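Local coordinates for putative general stress protein 26 (Jannaschia sp., PDB 2QEA) that is of unknown function but probably acts as a flavin-binding oxidoreductase of the pyridoxamine 5'-phosphate oxidase-like family, at residues Glu14-Gly19 against Glu74-Asp79; Leu21-Gln26 against Gly82-Ser87; Gly42-Ile47 against Ala65-Ser70. All blocks are in the same frame, centred on the assembly; numbering follows the deposited sequence. Where two conformers were deposited one is given.

Interaction 1 (Glu14-Gly19 against Glu74-Asp79); sequences EDVRSG and EGLYAD. With CA (calcium ion), chain D; CA (calcium ion), chain E.
Beside a pair of calcium ions, the loop that leaves helix 2-13 meets the entry to strand 76-87, and Asp15 and Glu74 make the first touch: Asp15 CB lies 3.4 Å from Glu74 CD. Contact is therefore made between a methylene and a carboxylate carbon, with the two side chains crossing at about a right angle and their carboxylate planes turned 63° apart. Glu74 reaches this place because its chain folds at CB-CG (chi2 -63°) instead of running out straight. The acids also come close through their oxygens, Asp15 OD2 and Glu74 OE2 being 3.5 Å apart, a like-charge approach that nearby calcium may ease. A water connects Asp15 to the metal site: it donates to Asp15 OD1 over 3.1 Å and also binds the calcium ion of chain E. Glu14, which takes no part in the packing against 74-79, bridges the two metals, placing OE1 2.4 Å from the calcium ion of chain E and OE2 2.6 Å from that of chain D. The backbone oxygen of Asp11 and the carboxylate of Asp38 add further ligands.

In what is probably the split-barrel fold of this family, the loop 14-19 links helix 2-13 to strand 19-23 and here lies against the start of strand 76-87, which is marked by a G1 beta bulge in which Gly75 and Leu76 both face Asp71. At the second bulge residue, Leu76, the chemistry turns apolar. Val16 CG2 meets Leu76 CD2 at 3.9 Å, again with the side chains crossing near a right angle. Leu76 also packs on Phe9, Arg12 and Leu13, while Val16 rests on Val69 and Asp71. Farther along the loop, Ser18 OG hydrogen-bonds to Asp72 of the second subunit.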
loop_
_atom_site.group_PDB
_atom_site.type_symbol
_atom_site.label_atom_id
_atom_site.label_comp_id
_atom_site.label_asym_id
_atom_site.label_seq_id
_atom_site.Cartn_x
_atom_site.Cartn_y
_atom_site.Cartn_z
ATOM N N GLU A 14 0.364 3.821 -13.717
ATOM C CA GLU A 14 -0.026 5.197 -14.095
ATOM C C GLU A 14 -1.265 5.709 -13.366
ATOM O O GLU A 14 -1.289 6.855 -12.909
ATOM C CB GLU A 14 -0.349 5.268 -15.579
ATOM C CG GLU A 14 0.818 5.061 -16.492
ATOM C CD GLU A 14 0.388 5.092 -17.924
ATOM O OE1 GLU A 14 -0.518 4.316 -18.302
ATOM O OE2 GLU A 14 0.957 5.882 -18.706
ATOM N N ASP A 15 -2.288 4.855 -13.295
ATOM C CA ASP A 15 -3.552 5.176 -12.609
ATOM C C ASP A 15 -3.508 5.040 -11.072
ATOM O O ASP A 15 -4.500 5.356 -10.410
ATOM C CB ASP A 15 -4.701 4.330 -13.186
ATOM C CG ASP A 15 -5.032 4.678 -14.639
ATOM O OD1 ASP A 15 -4.188 5.269 -15.347
ATOM O OD2 ASP A 15 -6.154 4.345 -15.076
ATOM N N VAL A 16 -2.381 4.582 -10.511
ATOM C CA VAL A 16 -2.204 4.446 -9.059
ATOM C C VAL A 16 -1.854 5.835 -8.503
ATOM O O VAL A 16 -0.783 6.371 -8.798
ATOM C CB VAL A 16 -1.104 3.409 -8.707
ATOM C CG1 VAL A 16 -0.951 3.263 -7.208
ATOM C CG2 VAL A 16 -1.432 2.048 -9.328
ATOM N N ARG A 17 -2.766 6.413 -7.720
ATOM C CA ARG A 17 -2.585 7.757 -7.146
ATOM C C ARG A 17 -1.554 7.827 -6.020
ATOM O O ARG A 17 -0.858 8.840 -5.896
ATOM C CB ARG A 17 -3.921 8.314 -6.632
ATOM N N SER A 18 -1.460 6.766 -5.212
ATOM C CA SER A 18 -0.565 6.725 -4.050
ATOM C C SER A 18 0.258 5.444 -3.932
ATOM O O SER A 18 -0.102 4.393 -4.468
ATOM C CB SER A 18 -1.378 6.897 -2.763
ATOM O OG SER A 18 -2.119 8.105 -2.778
ATOM N N GLY A 19 1.365 5.566 -3.204
ATOM C CA GLY A 19 2.282 4.463 -2.913
ATOM C C GLY A 19 3.090 4.788 -1.667
ATOM O O GLY A 19 3.174 5.953 -1.273
ATOM N N GLU A 74 -7.329 -0.492 -9.416
ATOM C CA GLU A 74 -6.513 -1.031 -10.515
ATOM C C GLU A 74 -6.156 -2.510 -10.348
ATOM O O GLU A 74 -5.840 -3.169 -11.336
ATOM C CB GLU A 74 -5.230 -0.199 -10.683
ATOM C CG GLU A 74 -5.486 1.240 -11.135
ATOM C CD GLU A 74 -6.135 1.316 -12.514
ATOM O OE1 GLU A 74 -5.590 0.711 -13.466
ATOM O OE2 GLU A 74 -7.177 1.992 -12.646
ATOM N N GLY A 75 -6.215 -3.029 -9.120
ATOM C CA GLY A 75 -5.852 -4.419 -8.842
ATOM C C GLY A 75 -4.363 -4.672 -9.019
ATOM O O GLY A 75 -3.974 -5.721 -9.535
ATOM N N LEU A 76 -3.545 -3.694 -8.613
ATOM C CA LEU A 76 -2.088 -3.759 -8.689
ATOM C C LEU A 76 -1.555 -3.727 -7.266
ATOM O O LEU A 76 -1.802 -2.766 -6.532
ATOM C CB LEU A 76 -1.526 -2.576 -9.483
ATOM C CG LEU A 76 -0.003 -2.501 -9.674
ATOM C CD1 LEU A 76 0.539 -3.744 -10.374
ATOM C CD2 LEU A 76 0.364 -1.252 -10.450
ATOM N N TYR A 77 -0.848 -4.791 -6.885
ATOM C CA TYR A 77 -0.236 -4.932 -5.562
ATOM C C TYR A 77 1.218 -5.300 -5.822
ATOM O O TYR A 77 1.482 -6.196 -6.631
ATOM C CB TYR A 77 -0.954 -6.011 -4.745
ATOM C CG TYR A 77 -2.460 -5.846 -4.728
ATOM C CD1 TYR A 77 -3.090 -5.067 -3.752
ATOM C CD2 TYR A 77 -3.259 -6.447 -5.714
ATOM C CE1 TYR A 77 -4.489 -4.900 -3.746
ATOM C CE2 TYR A 77 -4.655 -6.285 -5.720
ATOM C CZ TYR A 77 -5.263 -5.511 -4.734
ATOM O OH TYR A 77 -6.630 -5.355 -4.738
ATOM N N ALA A 78 2.154 -4.606 -5.173
ATOM C CA ALA A 78 3.580 -4.840 -5.412
ATOM C C ALA A 78 4.487 -4.330 -4.301
ATOM O O ALA A 78 4.301 -3.214 -3.831
ATOM C CB ALA A 78 3.989 -4.187 -6.729
ATOM N N ASP A 79 5.437 -5.166 -3.881
ATOM C CA ASP A 79 6.480 -4.799 -2.926
ATOM C C ASP A 79 7.742 -4.796 -3.790
ATOM O O ASP A 79 8.191 -5.860 -4.217
ATOM C CB ASP A 79 6.573 -5.815 -1.776
ATOM C CG ASP A 79 7.634 -5.452 -0.731
ATOM O OD1 ASP A 79 8.237 -4.357 -0.791
ATOM O OD2 ASP A 79 7.866 -6.276 0.178
HETATM CA CA CA D . -0.635 5.935 -20.807
HETATM CA CA CA E . -1.681 2.275 -18.868
HETATM O O HOH W 1 -3.783 3.633 -17.890
#

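Interaction 2 (Leu21-Gln26 against Gly82-Ser87); sequences LGIKGQ and GTLERS
Ile23 and Leu84 form the nearest backbone approach between segments 21-26 and 82-87, their CA atoms 7.3 Å apart, and no hydrogen bond joins the two segments. The strands are not paired with each other; strand 63-71 lies between them in the sheet and bonds to both, through Gln66 to Gly22 and through Ala65 to Gly82. The short spacing is consistent with a strongly curled sheet, as in a barrel wall, where side chains can meet over an intervening strand.

Leu84 carries the contact by dividing its two methyls. Its CD1 meets Leu21 CD2 at 4.1 Å, the two leucines reaching toward each other tip to tip, whereas CD2 lies 4.1 Å from Ile23 CG1, where the side chains cross at about a right angle. CG of Leu84 stands anti to the backbone nitrogen (chi1 -172°), and the rotation about CB-CG (chi2 64°) then turns one methyl to each partner. Leu54 of helix 53-57 packs on all three residues, and Phe119 and Leu117 of strand 114-129 touch Leu21 and Leu84 respectively. Beyond Ile23 the chain leaves through a type II turn closed by Gln26 N to Ile23 O, and Lys24 NZ forms a salt bridge with Asp81. The buried meeting of methyls and methylene is wholly apolar, implying cohesion by dispersion and exclusion of water, without directional bonds.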
loop_
_atom_site.group_PDB
_atom_site.type_symbol
_atom_site.label_atom_id
_atom_site.label_comp_id
_atom_site.label_asym_id
_atom_site.label_seq_id
_atom_site.Cartn_x
_atom_site.Cartn_y
_atom_site.Cartn_z
ATOM N N LEU A 21 6.653 4.898 -0.034
ATOM C CA LEU A 21 8.083 4.990 -0.383
ATOM C C LEU A 21 8.988 5.151 0.837
ATOM O O LEU A 21 8.592 5.747 1.840
ATOM C CB LEU A 21 8.290 6.183 -1.321
ATOM C CG LEU A 21 9.667 6.449 -1.944
ATOM C CD1 LEU A 21 10.145 5.273 -2.787
ATOM C CD2 LEU A 21 9.601 7.718 -2.783
ATOM N N GLY A 22 10.214 4.641 0.723
ATOM C CA GLY A 22 11.197 4.733 1.802
ATOM C C GLY A 22 12.588 4.236 1.442
ATOM O O GLY A 22 12.742 3.407 0.539
ATOM N N ILE A 23 13.589 4.763 2.151
ATOM C CA ILE A 23 14.998 4.374 1.996
ATOM C C ILE A 23 15.224 3.234 2.986
ATOM O O ILE A 23 14.796 3.334 4.138
ATOM C CB ILE A 23 15.960 5.558 2.297
ATOM C CG1 ILE A 23 15.673 6.736 1.355
ATOM C CG2 ILE A 23 17.417 5.124 2.159
ATOM C CD1 ILE A 23 16.508 7.964 1.616
ATOM N N LYS A 24 15.887 2.162 2.542
ATOM C CA LYS A 24 16.125 0.975 3.392
ATOM C C LYS A 24 16.996 1.283 4.610
ATOM O O LYS A 24 18.048 1.913 4.480
ATOM C CB LYS A 24 16.732 -0.181 2.591
ATOM C CG LYS A 24 15.772 -0.790 1.590
ATOM C CD LYS A 24 16.373 -2.020 0.928
ATOM C CE LYS A 24 15.382 -2.703 0.000
ATOM N NZ LYS A 24 14.192 -3.243 0.735
ATOM N N GLY A 25 16.534 0.844 5.783
ATOM C CA GLY A 25 17.227 1.081 7.051
ATOM C C GLY A 25 17.129 2.493 7.616
ATOM O O GLY A 25 17.901 2.836 8.515
ATOM N N GLN A 26 16.194 3.301 7.100
ATOM C CA GLN A 26 15.973 4.687 7.542
ATOM C C GLN A 26 14.475 4.964 7.707
ATOM O O GLN A 26 13.776 5.231 6.728
ATOM C CB GLN A 26 16.592 5.680 6.550
ATOM C CG GLN A 26 18.120 5.631 6.488
ATOM C CD GLN A 26 18.726 6.621 5.495
ATOM O OE1 GLN A 26 18.026 7.435 4.888
ATOM N NE2 GLN A 26 20.042 6.550 5.329
ATOM N N GLY A 82 14.520 -1.378 -5.001
ATOM C CA GLY A 82 15.119 -0.536 -6.034
ATOM C C GLY A 82 16.150 0.451 -5.525
ATOM O O GLY A 82 16.776 0.216 -4.494
ATOM N N THR A 83 16.317 1.546 -6.270
ATOM C CA THR A 83 17.272 2.611 -5.954
ATOM C C THR A 83 16.579 3.970 -6.077
ATOM O O THR A 83 16.010 4.267 -7.129
ATOM C CB THR A 83 18.468 2.576 -6.931
ATOM O OG1 THR A 83 19.055 1.268 -6.928
ATOM C CG2 THR A 83 19.530 3.610 -6.546
ATOM N N LEU A 84 16.627 4.771 -5.007
ATOM C CA LEU A 84 16.063 6.131 -4.984
ATOM C C LEU A 84 17.222 7.125 -5.115
ATOM O O LEU A 84 18.284 6.922 -4.520
ATOM C CB LEU A 84 15.292 6.386 -3.684
ATOM C CG LEU A 84 14.473 7.678 -3.576
ATOM C CD1 LEU A 84 13.336 7.695 -4.591
ATOM C CD2 LEU A 84 13.918 7.838 -2.167
ATOM N N GLU A 85 17.006 8.194 -5.885
ATOM C CA GLU A 85 18.028 9.224 -6.114
ATOM C C GLU A 85 17.452 10.564 -6.563
ATOM O O GLU A 85 16.299 10.633 -6.999
ATOM C CB GLU A 85 19.023 8.742 -7.183
ATOM C CG GLU A 85 18.397 8.417 -8.549
ATOM C CD GLU A 85 19.402 7.895 -9.560
ATOM O OE1 GLU A 85 20.456 8.539 -9.753
ATOM O OE2 GLU A 85 19.120 6.855 -10.191
ATOM N N ARG A 86 18.282 11.607 -6.452
ATOM C CA ARG A 86 17.970 12.966 -6.903
ATOM C C ARG A 86 18.013 12.954 -8.439
ATOM O O ARG A 86 18.835 12.234 -9.013
ATOM C CB ARG A 86 19.059 13.942 -6.405
ATOM C CG ARG A 86 18.638 15.394 -6.179
ATOM C CD ARG A 86 18.061 15.592 -4.778
ATOM N NE ARG A 86 18.104 16.992 -4.344
ATOM C CZ ARG A 86 17.826 17.434 -3.110
ATOM N NH1 ARG A 86 17.450 16.601 -2.134
ATOM N NH2 ARG A 86 17.925 18.736 -2.844
ATOM N N SER A 87 17.180 13.768 -9.082
ATOM C CA SER A 87 17.193 13.910 -10.538
ATOM C C SER A 87 17.138 15.393 -10.889
ATOM O O SER A 87 16.294 16.120 -10.356
ATOM C CB SER A 87 16.022 13.176 -11.182
ATOM O OG SER A 87 16.128 13.236 -12.594
#

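Interaction 3 (Gly42-Ile47 against Ala65-Ser70); sequences GAIWFI and AQFVVS
Phe67, meeting Ile44 and Phe46, is swung out from strand 63-71 with its CG anti to the backbone nitrogen (chi1 -176°). CB and CG form the stem; contact with strand 44-49 begins at the ring's ortho carbons. On one branch, CD2 lies 3.6 Å from Ile44 CD1, and the next atom, CE2, is 3.7 Å from that same methyl, which comes to the ring obliquely. On the other branch, Phe67 CD1 finds Phe46 CZ at 3.7 Å, and CE1 approaches that atom more closely, at 3.4 Å. At the tip, Phe67 CZ is 3.7 Å from Phe46 CZ.

The edge of Phe46 is thus directed at one face of Phe67, displaced toward the rim, in an offset edge-to-face pair with centroids 5.1 Å apart and ring planes at 69°. Gly19, at the start of strand 19-23, also packs its CA on Phe67 CE1. The two strands are not neighbours in the sheet. Strand 44-49 pairs with strand 114-129 and strand 63-71 with strands 19-23 and 76-87, so the contact spans the interior of what is probably the family's split barrel. Trp10 and Leu13 of helix 2-13 adjoin Ile44, and Pro34 touches both Ile44 and Phe67. As an example of aromatic core packing, the arrangement implies a weakly directional attraction, slightly positive edge hydrogens of Phe46 facing the pi cloud of Phe67, joined to plain methyl-to-ring dispersion.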
loop_
_atom_site.group_PDB
_atom_site.type_symbol
_atom_site.label_atom_id
_atom_site.label_comp_id
_atom_site.label_asym_id
_atom_site.label_seq_id
_atom_site.Cartn_x
_atom_site.Cartn_y
_atom_site.Cartn_z
ATOM N N GLY A 42 10.423 2.102 -16.755
ATOM C CA GLY A 42 11.748 1.879 -16.160
ATOM C C GLY A 42 11.969 2.571 -14.829
ATOM O O GLY A 42 12.679 2.031 -13.980
ATOM N N ALA A 43 11.386 3.765 -14.659
ATOM C CA ALA A 43 11.517 4.564 -13.431
ATOM C C ALA A 43 10.174 5.125 -12.940
ATOM O O ALA A 43 9.277 5.404 -13.744
ATOM C CB ALA A 43 12.499 5.700 -13.662
ATOM N N ILE A 44 10.059 5.276 -11.614
ATOM C CA ILE A 44 8.884 5.850 -10.944
ATOM C C ILE A 44 9.351 7.192 -10.370
ATOM O O ILE A 44 10.305 7.228 -9.587
ATOM C CB ILE A 44 8.338 4.945 -9.817
ATOM C CG1 ILE A 44 8.032 3.532 -10.344
ATOM C CG2 ILE A 44 7.078 5.568 -9.211
ATOM C CD1 ILE A 44 7.530 2.556 -9.282
ATOM N N TRP A 45 8.666 8.274 -10.750
ATOM C CA TRP A 45 9.051 9.645 -10.380
ATOM C C TRP A 45 8.189 10.232 -9.257
ATOM O O TRP A 45 6.982 9.971 -9.205
ATOM C CB TRP A 45 8.980 10.547 -11.614
ATOM C CG TRP A 45 9.791 10.031 -12.772
ATOM C CD1 TRP A 45 9.407 9.103 -13.701
ATOM C CD2 TRP A 45 11.126 10.404 -13.111
ATOM N NE1 TRP A 45 10.417 8.887 -14.606
ATOM C CE2 TRP A 45 11.487 9.670 -14.268
ATOM C CE3 TRP A 45 12.057 11.294 -12.554
ATOM C CZ2 TRP A 45 12.744 9.799 -14.883
ATOM C CZ3 TRP A 45 13.306 11.424 -13.161
ATOM C CH2 TRP A 45 13.639 10.678 -14.316
ATOM N N PHE A 46 8.823 11.013 -8.371
ATOM C CA PHE A 46 8.154 11.679 -7.238
ATOM C C PHE A 46 8.628 13.129 -7.094
ATOM O O PHE A 46 9.823 13.398 -7.214
ATOM C CB PHE A 46 8.444 10.956 -5.915
ATOM C CG PHE A 46 8.124 9.489 -5.930
ATOM C CD1 PHE A 46 6.853 9.029 -5.571
ATOM C CD2 PHE A 46 9.105 8.557 -6.293
ATOM C CE1 PHE A 46 6.556 7.654 -5.582
ATOM C CE2 PHE A 46 8.824 7.189 -6.310
ATOM C CZ PHE A 46 7.549 6.731 -5.955
ATOM N N ILE A 47 7.688 14.043 -6.840
ATOM C CA ILE A 47 7.970 15.463 -6.597
ATOM C C ILE A 47 7.816 15.664 -5.085
ATOM O O ILE A 47 6.734 15.419 -4.542
ATOM C CB ILE A 47 6.998 16.390 -7.369
ATOM C CG1 ILE A 47 7.120 16.158 -8.882
ATOM C CG2 ILE A 47 7.284 17.858 -7.050
ATOM C CD1 ILE A 47 6.170 16.997 -9.721
ATOM N N ALA A 65 16.265 1.492 -1.847
ATOM C CA ALA A 65 14.934 1.910 -1.412
ATOM C C ALA A 65 13.855 0.871 -1.672
ATOM O O ALA A 65 14.049 -0.076 -2.443
ATOM C CB ALA A 65 14.570 3.215 -2.099
ATOM N N GLN A 66 12.717 1.083 -1.012
ATOM C CA GLN A 66 11.537 0.233 -1.124
ATOM C C GLN A 66 10.343 1.088 -1.544
ATOM O O GLN A 66 10.206 2.225 -1.086
ATOM C CB GLN A 66 11.233 -0.436 0.217
ATOM C CG GLN A 66 10.093 -1.463 0.175
ATOM C CD GLN A 66 9.785 -2.087 1.524
ATOM O OE1 GLN A 66 10.326 -1.691 2.559
ATOM N NE2 GLN A 66 8.900 -3.072 1.517
ATOM N N PHE A 67 9.499 0.531 -2.412
ATOM C CA PHE A 67 8.260 1.178 -2.846
ATOM C C PHE A 67 7.154 0.127 -2.871
ATOM O O PHE A 67 7.214 -0.813 -3.663
ATOM C CB PHE A 67 8.423 1.852 -4.207
ATOM C CG PHE A 67 7.206 2.621 -4.650
ATOM C CD1 PHE A 67 6.744 3.708 -3.896
ATOM C CD2 PHE A 67 6.530 2.282 -5.830
ATOM C CE1 PHE A 67 5.610 4.432 -4.296
ATOM C CE2 PHE A 67 5.400 3.006 -6.247
ATOM C CZ PHE A 67 4.944 4.086 -5.482
ATOM N N VAL A 68 6.166 0.295 -1.990
ATOM C CA VAL A 68 5.051 -0.636 -1.843
ATOM C C VAL A 68 3.793 -0.016 -2.451
ATOM O O VAL A 68 3.494 1.155 -2.192
ATOM C CB VAL A 68 4.826 -0.989 -0.357
ATOM C CG1 VAL A 68 3.656 -1.946 -0.188
ATOM C CG2 VAL A 68 6.088 -1.602 0.236
ATOM N N VAL A 69 3.077 -0.806 -3.256
ATOM C CA VAL A 69 1.824 -0.401 -3.908
ATOM C C VAL A 69 0.712 -1.384 -3.514
ATOM O O VAL A 69 0.956 -2.588 -3.394
ATOM C CB VAL A 69 1.975 -0.376 -5.458
ATOM C CG1 VAL A 69 0.655 0.008 -6.145
ATOM C CG2 VAL A 69 3.072 0.584 -5.871
ATOM N N SER A 70 -0.489 -0.848 -3.287
ATOM C CA SER A 70 -1.688 -1.637 -2.971
ATOM C C SER A 70 -2.896 -0.812 -3.419
ATOM O O SER A 70 -3.289 0.124 -2.726
ATOM C CB SER A 70 -1.752 -1.964 -1.476
ATOM O OG SER A 70 -2.906 -2.733 -1.160
#

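Interactions 2 and 3 are buried and apolar, while interaction 1 is only partly buried and mixes acids, water and calcium with a single apolar touch. Strand 76-87 serves both interaction 1, at its bulged beginning, and interaction 2, farther along, their centres about 18 Å apart. Strand 63-71, which contributes Phe67 to interaction 3, is its neighbour in the sheet, and probable hydrogen bonds, Ala78 O with Val69 N and Asp79 OD1 with Gln66 NE2, tie interactions 1 and 3 together. Interaction 3 is nested in sequence within both others. Aromatic and aliphatic packing thus occupies the interior, whereas carboxylates gather where the loop meets metal and solvent.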